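Local coordinates for protein SecB-like chaperone Rv1957 (PDB 5MTW) that acts as the chaperone of a toxin-antitoxin-chaperone system, keeping the antitoxin HigA1 from aggregating so that the toxin HigB1 can be neutralised, at residues 29-34 and 106-111; 70-75 and 110-115. All blocks are in the same frame, centred on the assembly; numbering follows the deposited sequence.

Interaction 1: residues 29-34 and 106-111; sequences RDIRLL and FEFAAL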
ATOM      1  N   ARG A  29     -11.864  -7.531  14.530  1.00 22.47           N
ATOM      2  CA  ARG A  29     -11.619  -8.784  13.773  0.70 21.94           C
ATOM      3  C   ARG A  29     -10.970  -8.515  12.451  1.00 24.88           C
ATOM      4  O   ARG A  29     -10.058  -9.180  12.107  1.00 20.84           O
ATOM      5  CB  ARG A  29     -12.859  -9.580  13.568  0.70 25.15           C
ATOM      6  CG  ARG A  29     -13.425 -10.126  14.835  0.70 30.86           C
ATOM      7  CD  ARG A  29     -12.363 -10.809  15.680  0.70 37.08           C
ATOM      8  NE  ARG A  29     -12.962 -11.274  16.909  0.70 41.30           N
ATOM      9  CZ  ARG A  29     -12.373 -12.039  17.797  0.70 39.07           C
ATOM     10  NH1 ARG A  29     -11.110 -12.413  17.645  0.70 43.78           N
ATOM     11  NH2 ARG A  29     -13.065 -12.420  18.836  0.70 41.95           N
ATOM     12  N   ASP A  30     -11.391  -7.456  11.730  1.00 21.97           N
ATOM     13  CA  ASP A  30     -10.900  -7.225  10.377  1.00 21.12           C
ATOM     14  C   ASP A  30     -11.240  -5.788   9.922  1.00 17.41           C
ATOM     15  O   ASP A  30     -12.034  -5.120  10.512  1.00 17.00           O
ATOM     16  CB  ASP A  30     -11.516  -8.247   9.478  1.00 21.92           C
ATOM     17  CG  ASP A  30     -10.728  -8.516   8.166  1.00 24.21           C
ATOM     18  OD1 ASP A  30      -9.608  -8.064   7.913  1.00 20.44           O
ATOM     19  OD2 ASP A  30     -11.315  -9.274   7.383  1.00 28.91           O
ATOM     20  N   ILE A  31     -10.609  -5.391   8.844  1.00 18.24           N
ATOM     21  CA  ILE A  31     -10.757  -4.071   8.227  1.00 20.86           C
ATOM     22  C   ILE A  31     -10.815  -4.284   6.721  1.00 19.34           C
ATOM     23  O   ILE A  31     -10.157  -5.157   6.154  1.00 18.02           O
ATOM     24  CB  ILE A  31      -9.579  -3.164   8.624  1.00 22.54           C
ATOM     25  CG1 ILE A  31      -9.797  -2.721  10.125  1.00 26.46           C
ATOM     26  CG2 ILE A  31      -9.591  -1.924   7.748  1.00 24.06           C
ATOM     27  CD1 ILE A  31      -8.569  -2.525  10.913  1.00 30.08           C
ATOM     28  N   ARG A  32     -11.694  -3.574   6.072  1.00 17.90           N
ATOM     29  CA  ARG A  32     -11.687  -3.627   4.628  1.00 20.06           C
ATOM     30  C   ARG A  32     -12.099  -2.232   4.037  1.00 18.93           C
ATOM     31  O   ARG A  32     -12.844  -1.465   4.640  1.00 18.31           O
ATOM     32  CB  ARG A  32     -12.586  -4.773   4.095  1.00 20.73           C
ATOM     33  CG  ARG A  32     -14.094  -4.491   4.233  1.00 18.92           C
ATOM     34  CD  ARG A  32     -14.989  -5.561   3.553  1.00 21.46           C
ATOM     35  NE  ARG A  32     -16.412  -5.413   3.884  1.00 23.45           N
ATOM     36  CZ  ARG A  32     -17.446  -5.993   3.267  1.00 20.99           C
ATOM     37  NH1 ARG A  32     -17.274  -6.782   2.242  1.00 19.09           N
ATOM     38  NH2 ARG A  32     -18.680  -5.759   3.710  1.00 21.65           N
ATOM     39  N   LEU A  33     -11.639  -2.022   2.824  1.00 18.49           N
ATOM     40  CA  LEU A  33     -12.166  -1.003   1.973  1.00 17.45           C
ATOM     41  C   LEU A  33     -13.529  -1.494   1.415  1.00 16.65           C
ATOM     42  O   LEU A  33     -13.572  -2.553   0.821  1.00 19.00           O
ATOM     43  CB  LEU A  33     -11.123  -0.678   0.896  1.00 18.19           C
ATOM     44  CG  LEU A  33     -11.559   0.399  -0.149  1.00 19.47           C
ATOM     45  CD1 LEU A  33     -11.460   1.823   0.420  1.00 17.07           C
ATOM     46  CD2 LEU A  33     -10.718   0.272  -1.382  1.00 23.27           C
ATOM     47  N   LEU A  34     -14.587  -0.689   1.507  1.00 17.44           N
ATOM     48  CA  LEU A  34     -15.907  -1.027   0.931  1.00 20.90           C
ATOM     49  C   LEU A  34     -16.072  -0.541  -0.472  1.00 19.68           C
ATOM     50  O   LEU A  34     -16.650  -1.209  -1.290  1.00 19.93           O
ATOM     51  CB  LEU A  34     -17.060  -0.404   1.788  1.00 21.25           C
ATOM     52  CG  LEU A  34     -17.293  -1.006   3.201  1.00 24.20           C
ATOM     53  CD1 LEU A  34     -18.427  -0.328   4.016  1.00 20.36           C
ATOM     54  CD2 LEU A  34     -17.608  -2.499   3.102  1.00 27.02           C
ATOM     55  N   PHE A 106     -14.415   7.610  -0.639  1.00 17.35           N
ATOM     56  CA  PHE A 106     -14.211   6.236  -0.293  1.00 17.92           C
ATOM     57  C   PHE A 106     -14.735   5.904   1.109  1.00 18.24           C
ATOM     58  O   PHE A 106     -14.907   6.794   1.955  1.00 18.39           O
ATOM     59  CB  PHE A 106     -12.714   5.894  -0.474  1.00 19.58           C
ATOM     60  CG  PHE A 106     -11.798   6.681   0.404  1.00 17.93           C
ATOM     61  CD1 PHE A 106     -11.375   7.934   0.037  1.00 18.20           C
ATOM     62  CD2 PHE A 106     -11.426   6.202   1.611  1.00 18.61           C
ATOM     63  CE1 PHE A 106     -10.503   8.709   0.853  1.00 18.30           C
ATOM     64  CE2 PHE A 106     -10.589   6.923   2.465  1.00 16.42           C
ATOM     65  CZ  PHE A 106     -10.107   8.188   2.077  1.00 18.18           C
ATOM     66  N   GLU A 107     -14.871   4.619   1.413  1.00 16.56           N
ATOM     67  CA  GLU A 107     -15.338   4.247   2.715  1.00 19.29           C
ATOM     68  C   GLU A 107     -14.697   2.947   3.240  1.00 19.72           C
ATOM     69  O   GLU A 107     -14.560   2.008   2.464  1.00 17.98           O
ATOM     70  CB  GLU A 107     -16.850   3.985   2.626  1.00 19.80           C
ATOM     71  CG  GLU A 107     -17.501   3.761   3.961  1.00 23.55           C
ATOM     72  CD  GLU A 107     -19.018   3.528   3.825  1.00 28.09           C
ATOM     73  OE1 GLU A 107     -19.500   3.229   2.735  1.00 30.66           O
ATOM     74  OE2 GLU A 107     -19.730   3.707   4.841  1.00 32.49           O
ATOM     75  N   PHE A 108     -14.159   3.011   4.450  1.00 17.53           N
ATOM     76  CA  PHE A 108     -13.560   1.912   5.124  1.00 17.58           C
ATOM     77  C   PHE A 108     -14.540   1.320   6.164  1.00 18.43           C
ATOM     78  O   PHE A 108     -15.427   2.010   6.729  1.00 15.69           O
ATOM     79  CB  PHE A 108     -12.216   2.339   5.796  1.00 20.05           C
ATOM     80  CG  PHE A 108     -11.014   2.280   4.836  1.00 17.90           C
ATOM     81  CD1 PHE A 108     -10.303   1.097   4.683  1.00 18.18           C
ATOM     82  CD2 PHE A 108     -10.617   3.391   4.058  1.00 20.15           C
ATOM     83  CE1 PHE A 108      -9.222   0.997   3.761  1.00 17.71           C
ATOM     84  CE2 PHE A 108      -9.559   3.305   3.158  1.00 22.05           C
ATOM     85  CZ  PHE A 108      -8.816   2.134   3.070  1.00 21.34           C
ATOM     86  N   ALA A 109     -14.350   0.035   6.430  1.00 16.93           N
ATOM     87  CA  ALA A 109     -15.090  -0.674   7.408  1.00 16.07           C
ATOM     88  C   ALA A 109     -14.207  -1.473   8.304  1.00 17.50           C
ATOM     89  O   ALA A 109     -13.283  -2.078   7.779  1.00 17.26           O
ATOM     90  CB  ALA A 109     -15.950  -1.684   6.736  1.00 15.98           C
ATOM     91  N   ALA A 110     -14.532  -1.451   9.591  1.00 17.07           N
ATOM     92  CA  ALA A 110     -13.979  -2.277  10.638  1.00 18.29           C
ATOM     93  C   ALA A 110     -15.063  -3.213  11.323  1.00 19.73           C
ATOM     94  O   ALA A 110     -16.160  -2.787  11.760  1.00 18.05           O
ATOM     95  CB  ALA A 110     -13.216  -1.417  11.659  1.00 20.45           C
ATOM     96  N   LEU A 111     -14.708  -4.483  11.414  1.00 18.92           N
ATOM     97  CA  LEU A 111     -15.592  -5.560  11.922  1.00 17.11           C
ATOM     98  C   LEU A 111     -15.169  -5.873  13.384  1.00 20.81           C
ATOM     99  O   LEU A 111     -13.999  -6.058  13.641  1.00 16.30           O
ATOM    100  CB  LEU A 111     -15.390  -6.814  11.097  1.00 18.77           C
ATOM    101  CG  LEU A 111     -16.190  -8.081  11.533  1.00 21.30           C
ATOM    102  CD1 LEU A 111     -17.684  -7.756  11.565  1.00 24.61           C
ATOM    103  CD2 LEU A 111     -15.916  -9.270  10.638  1.00 22.57           C
TER

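Interaction 2: residues 70-75 and 110-115; sequences FVVRIS and ALFDYH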
ATOM      1  N   PHE A  70     -20.595  -6.192  15.113  1.00 25.01           N
ATOM      2  CA  PHE A  70     -20.929  -4.936  14.478  1.00 23.32           C
ATOM      3  C   PHE A  70     -19.853  -4.381  13.583  1.00 22.43           C
ATOM      4  O   PHE A  70     -18.662  -4.670  13.731  1.00 20.53           O
ATOM      5  CB  PHE A  70     -21.338  -3.890  15.492  1.00 22.60           C
ATOM      6  CG  PHE A  70     -20.301  -3.582  16.525  1.00 22.58           C
ATOM      7  CD1 PHE A  70     -20.126  -4.389  17.602  1.00 24.80           C
ATOM      8  CD2 PHE A  70     -19.507  -2.447  16.407  1.00 22.04           C
ATOM      9  CE1 PHE A  70     -19.161  -4.112  18.590  1.00 25.10           C
ATOM     10  CE2 PHE A  70     -18.565  -2.146  17.390  1.00 22.02           C
ATOM     11  CZ  PHE A  70     -18.396  -2.985  18.469  1.00 24.81           C
ATOM     12  N   VAL A  71     -20.284  -3.492  12.706  1.00 22.38           N
ATOM     13  CA  VAL A  71     -19.349  -2.868  11.767  1.00 21.09           C
ATOM     14  C   VAL A  71     -19.297  -1.363  11.924  1.00 22.56           C
ATOM     15  O   VAL A  71     -20.329  -0.705  11.886  1.00 19.67           O
ATOM     16  CB  VAL A  71     -19.808  -3.157  10.319  1.00 20.28           C
ATOM     17  CG1 VAL A  71     -18.867  -2.472   9.291  1.00 22.06           C
ATOM     18  CG2 VAL A  71     -19.787  -4.641  10.097  1.00 22.37           C
ATOM     19  N   VAL A  72     -18.107  -0.823  12.094  1.00 20.43           N
ATOM     20  CA  VAL A  72     -17.870   0.635  12.088  1.00 21.68           C
ATOM     21  C   VAL A  72     -17.410   1.033  10.715  1.00 20.79           C
ATOM     22  O   VAL A  72     -16.433   0.431  10.168  1.00 21.09           O
ATOM     23  CB  VAL A  72     -16.812   1.078  13.129  1.00 23.40           C
ATOM     24  CG1 VAL A  72     -16.582   2.600  13.039  1.00 22.34           C
ATOM     25  CG2 VAL A  72     -17.332   0.685  14.496  1.00 22.58           C
ATOM     26  N   ARG A  73     -18.105   2.018  10.127  1.00 19.35           N
ATOM     27  CA  ARG A  73     -17.805   2.507   8.793  1.00 22.04           C
ATOM     28  C   ARG A  73     -17.455   3.992   8.888  1.00 24.22           C
ATOM     29  O   ARG A  73     -18.103   4.769   9.638  1.00 25.07           O
ATOM     30  CB  ARG A  73     -19.015   2.337   7.813  1.00 24.75           C
ATOM     31  CG  ARG A  73     -19.391   0.952   7.429  1.00 27.26           C
ATOM     32  CD  ARG A  73     -20.481   0.944   6.345  1.00 30.86           C
ATOM     33  NE  ARG A  73     -21.795   1.116   6.944  1.00 31.18           N
ATOM     34  CZ  ARG A  73     -22.586   2.186   6.788  1.00 36.11           C
ATOM     35  NH1 ARG A  73     -22.229   3.199   5.991  1.00 30.46           N
ATOM     36  NH2 ARG A  73     -23.755   2.222   7.447  1.00 34.31           N
ATOM     37  N   ILE A  74     -16.429   4.378   8.166  1.00 21.37           N
ATOM     38  CA  ILE A  74     -16.133   5.806   7.965  1.00 23.77           C
ATOM     39  C   ILE A  74     -16.072   6.096   6.475  1.00 25.20           C
ATOM     40  O   ILE A  74     -15.280   5.475   5.724  1.00 21.66           O
ATOM     41  CB  ILE A  74     -14.852   6.277   8.703  1.00 27.94           C
ATOM     42  CG1 ILE A  74     -15.055   5.972  10.206  1.00 30.82           C
ATOM     43  CG2 ILE A  74     -14.615   7.771   8.447  1.00 25.36           C
ATOM     44  CD1 ILE A  74     -13.840   6.156  11.035  1.00 35.52           C
ATOM     45  N   SER A  75     -17.017   6.948   6.088  1.00 21.92           N
ATOM     46  CA  SER A  75     -17.133   7.530   4.729  1.00 24.48           C
ATOM     47  C   SER A  75     -16.276   8.809   4.655  1.00 24.79           C
ATOM     48  O   SER A  75     -16.265   9.594   5.613  1.00 24.14           O
ATOM     49  CB  SER A  75     -18.624   7.829   4.411  1.00 26.84           C
ATOM     50  OG  SER A  75     -18.748   8.298   3.093  1.00 30.41           O
ATOM     51  N   ALA A 110     -14.532  -1.451   9.591  1.00 17.07           N
ATOM     52  CA  ALA A 110     -13.979  -2.277  10.638  1.00 18.29           C
ATOM     53  C   ALA A 110     -15.063  -3.213  11.323  1.00 19.73           C
ATOM     54  O   ALA A 110     -16.160  -2.787  11.760  1.00 18.05           O
ATOM     55  CB  ALA A 110     -13.216  -1.417  11.659  1.00 20.45           C
ATOM     56  N   LEU A 111     -14.708  -4.483  11.414  1.00 18.92           N
ATOM     57  CA  LEU A 111     -15.592  -5.560  11.922  1.00 17.11           C
ATOM     58  C   LEU A 111     -15.169  -5.873  13.384  1.00 20.81           C
ATOM     59  O   LEU A 111     -13.999  -6.058  13.641  1.00 16.30           O
ATOM     60  CB  LEU A 111     -15.390  -6.814  11.097  1.00 18.77           C
ATOM     61  CG  LEU A 111     -16.190  -8.081  11.533  1.00 21.30           C
ATOM     62  CD1 LEU A 111     -17.684  -7.756  11.565  1.00 24.61           C
ATOM     63  CD2 LEU A 111     -15.916  -9.270  10.638  1.00 22.57           C
ATOM     64  N   PHE A 112     -16.120  -5.843  14.308  1.00 19.02           N
ATOM     65  CA  PHE A 112     -15.862  -6.156  15.673  1.00 21.63           C
ATOM     66  C   PHE A 112     -16.870  -7.197  16.094  1.00 27.11           C
ATOM     67  O   PHE A 112     -18.000  -7.253  15.557  1.00 22.32           O
ATOM     68  CB  PHE A 112     -16.123  -4.976  16.594  1.00 23.00           C
ATOM     69  CG  PHE A 112     -15.257  -3.794  16.334  1.00 21.75           C
ATOM     70  CD1 PHE A 112     -15.576  -2.930  15.316  1.00 22.47           C
ATOM     71  CD2 PHE A 112     -14.141  -3.536  17.114  1.00 22.10           C
ATOM     72  CE1 PHE A 112     -14.812  -1.808  15.074  1.00 24.12           C
ATOM     73  CE2 PHE A 112     -13.389  -2.420  16.908  1.00 22.47           C
ATOM     74  CZ  PHE A 112     -13.690  -1.554  15.840  1.00 23.17           C
ATOM     75  N   ASP A 113     -16.499  -7.961  17.089  1.00 24.83           N
ATOM     76  CA  ASP A 113     -17.525  -8.699  17.773  1.00 30.87           C
ATOM     77  C   ASP A 113     -17.328  -8.585  19.309  1.00 31.78           C
ATOM     78  O   ASP A 113     -16.357  -7.930  19.805  1.00 28.07           O
ATOM     79  CB  ASP A 113     -17.706 -10.086  17.181  1.00 35.08           C
ATOM     80  CG  ASP A 113     -16.438 -10.908  17.178  1.00 43.00           C
ATOM     81  OD1 ASP A 113     -15.643 -10.767  18.118  1.00 43.32           O
ATOM     82  OD2 ASP A 113     -16.274 -11.723  16.230  1.00 44.70           O
ATOM     83  N   TYR A 114     -18.315  -9.083  20.048  1.00 33.36           N
ATOM     84  CA  TYR A 114     -18.243  -9.069  21.526  1.00 35.52           C
ATOM     85  C   TYR A 114     -18.926 -10.291  22.179  1.00 38.89           C
ATOM     86  O   TYR A 114     -19.670 -11.022  21.539  1.00 31.63           O
ATOM     87  CB  TYR A 114     -18.866  -7.792  22.046  1.00 35.75           C
ATOM     88  CG  TYR A 114     -20.322  -7.667  21.673  1.00 35.89           C
ATOM     89  CD1 TYR A 114     -21.339  -8.263  22.463  1.00 41.27           C
ATOM     90  CD2 TYR A 114     -20.696  -7.009  20.516  1.00 35.89           C
ATOM     91  CE1 TYR A 114     -22.672  -8.176  22.092  1.00 32.32           C
ATOM     92  CE2 TYR A 114     -22.014  -6.892  20.153  1.00 36.56           C
ATOM     93  CZ  TYR A 114     -22.989  -7.485  20.919  1.00 37.38           C
ATOM     94  OH  TYR A 114     -24.266  -7.295  20.529  1.00 35.02           O
ATOM     95  N   HIS A 115     -18.624 -10.482  23.465  1.00 48.98           N
ATOM     96  CA  HIS A 115     -19.104 -11.601  24.329  1.00 51.40           C
ATOM     97  C   HIS A 115     -19.844 -10.967  25.502  1.00 49.16           C
ATOM     98  O   HIS A 115     -19.253 -10.156  26.204  1.00 58.35           O
ATOM     99  CB  HIS A 115     -17.903 -12.408  24.872  1.00 54.23           C
TER

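Interaction 1: residues 29-34 and 106-111
The ring of Phe108 takes Leu33 over one face and Phe106 at its edge. Leu33 CD1 sits 3.9 Å from the centroid of the Phe108 ring and 20° off its normal, a CH-pi contact displaced toward the rim, where CE2 is the nearest ring atom. Leu33 reaches it with CG anti to the backbone N (chi1 178°). In the ring plane lies CE2 of Phe106, while CG2 of Ile31 approaches obliquely, 4.4 Å from Phe108 CD1. Ile31 also lays CG1 beside the methyl of Ala110, Ile31 CG1 to Ala110 CB 4.0 Å; the small alanine lets both this residue and Leu140 of helix 125-154 come close to the strand. Branched and aromatic side chains suit this face, much of which helix 125-154 covers, while Leu33 packs on Arg154 of a second subunit.

The other face carries Asp30, Arg32, Ala109 and Leu111. Leu34, near the end of the pairing, rests CG on Ala109 CB at 3.8 Å and passes CD1 across the carboxylate carbon of Glu107. The charge of that carboxylate is probably largely offset by its salt bridges to Arg73 and Arg35. Between the antiparallel strands, Arg32 and Ala109 exchange two hydrogen bonds, Arg32 N to Ala109 O and Ala109 N to Arg32 O, both 2.8 Å. Farther along, Arg29 and Asp30 both oppose Leu111 in a classic beta bulge: Leu111 O accepts Arg29 N at 2.7 Å and Leu111 N donates to Asp30 O at 2.9 Å.

Asp30 OD2 binds a basic and an aromatic side chain of the bound peptide; aromatic packing also reaches Arg32, Ala109 and Leu111. The buried acid and small methyl of this face are consistent with binding a segment of positive charge and aromatic character.

Interaction 2: residues 70-75 and 110-115
Ala110 N donates to Val72 O over 2.7 Å, in a nearly straight bond of 174° at the hydrogen. The same pair closes its ring with Val72 N to Ala110 O at 2.8 Å, and Ala110 O also receives a CA-H contact from Val71, Val71 CA to Ala110 O 3.2 Å. Ala110 O thus takes one N-H hydrogen bond and, more weakly, a CA-H contact from the neighbouring strand. Phe70 and Phe112 form the next hydrogen-bonded pair of this antiparallel ladder, exchanging bonds of similar length.

Their side chains lie on one face of the sheet. The rings are nearly parallel, planes at 9°, yet displaced within their planes so that little of one lies above the other, with centroids 5.1 Å apart. Over one face of the Phe70 ring lies CB of Phe112, 3.8 Å from the centroid, a CH-pi contact. Phe70 gains this place because its CG stands between the backbone N and the carbonyl carbon (chi1 59°), which swings the ring over the neighbouring strand. Tyr114 meets the rim of the Phe70 ring with its own edge, Tyr114 CD2 to Phe70 CE1 3.8 Å, the two side chains crossing at about a right angle. Val72 CG2, on a compact branched group, approaches the Phe112 ring obliquely, 3.6 Å from Phe112 CE1.

Helix 125-154 lies over this face: Leu128 touches Phe70, Leu140 touches Val72, and Tyr131 makes an edge-to-face pair with Phe112. On the other face Val71 CG2 meets CD1 of Leu111 at 4.0 Å, and each packs against the bound peptide, Val71 on an apolar side chain and Leu111 on an aromatic one. Aromatic and small apolar groups thus pack under the helix, while Val71 and Leu111 offer an apolar patch that probably suits nonpolar peptide side chains.

In the fold
Both contacts belong to one four-stranded antiparallel sheet, ordered 26-40, 99-114, 69-82, 50-62, in which strand 99-114 is flanked by the partners of interactions 1 and 2. Their centres are 8 Å apart and they share Ala110 and Leu111. Along the chain segment 29-34 comes first, then 70-75, and both pair with the later strand. A salt bridge between Glu107 and Arg73, with Leu34 packed on Arg73, ties the two contacts together. Helix 125-154 covers one face of the sheet; the bound ChAD peptide from the HigA1 antitoxin touches strands 26-40, 99-114 and 69-82 on the other, consistent with this surface holding that part of the antitoxin.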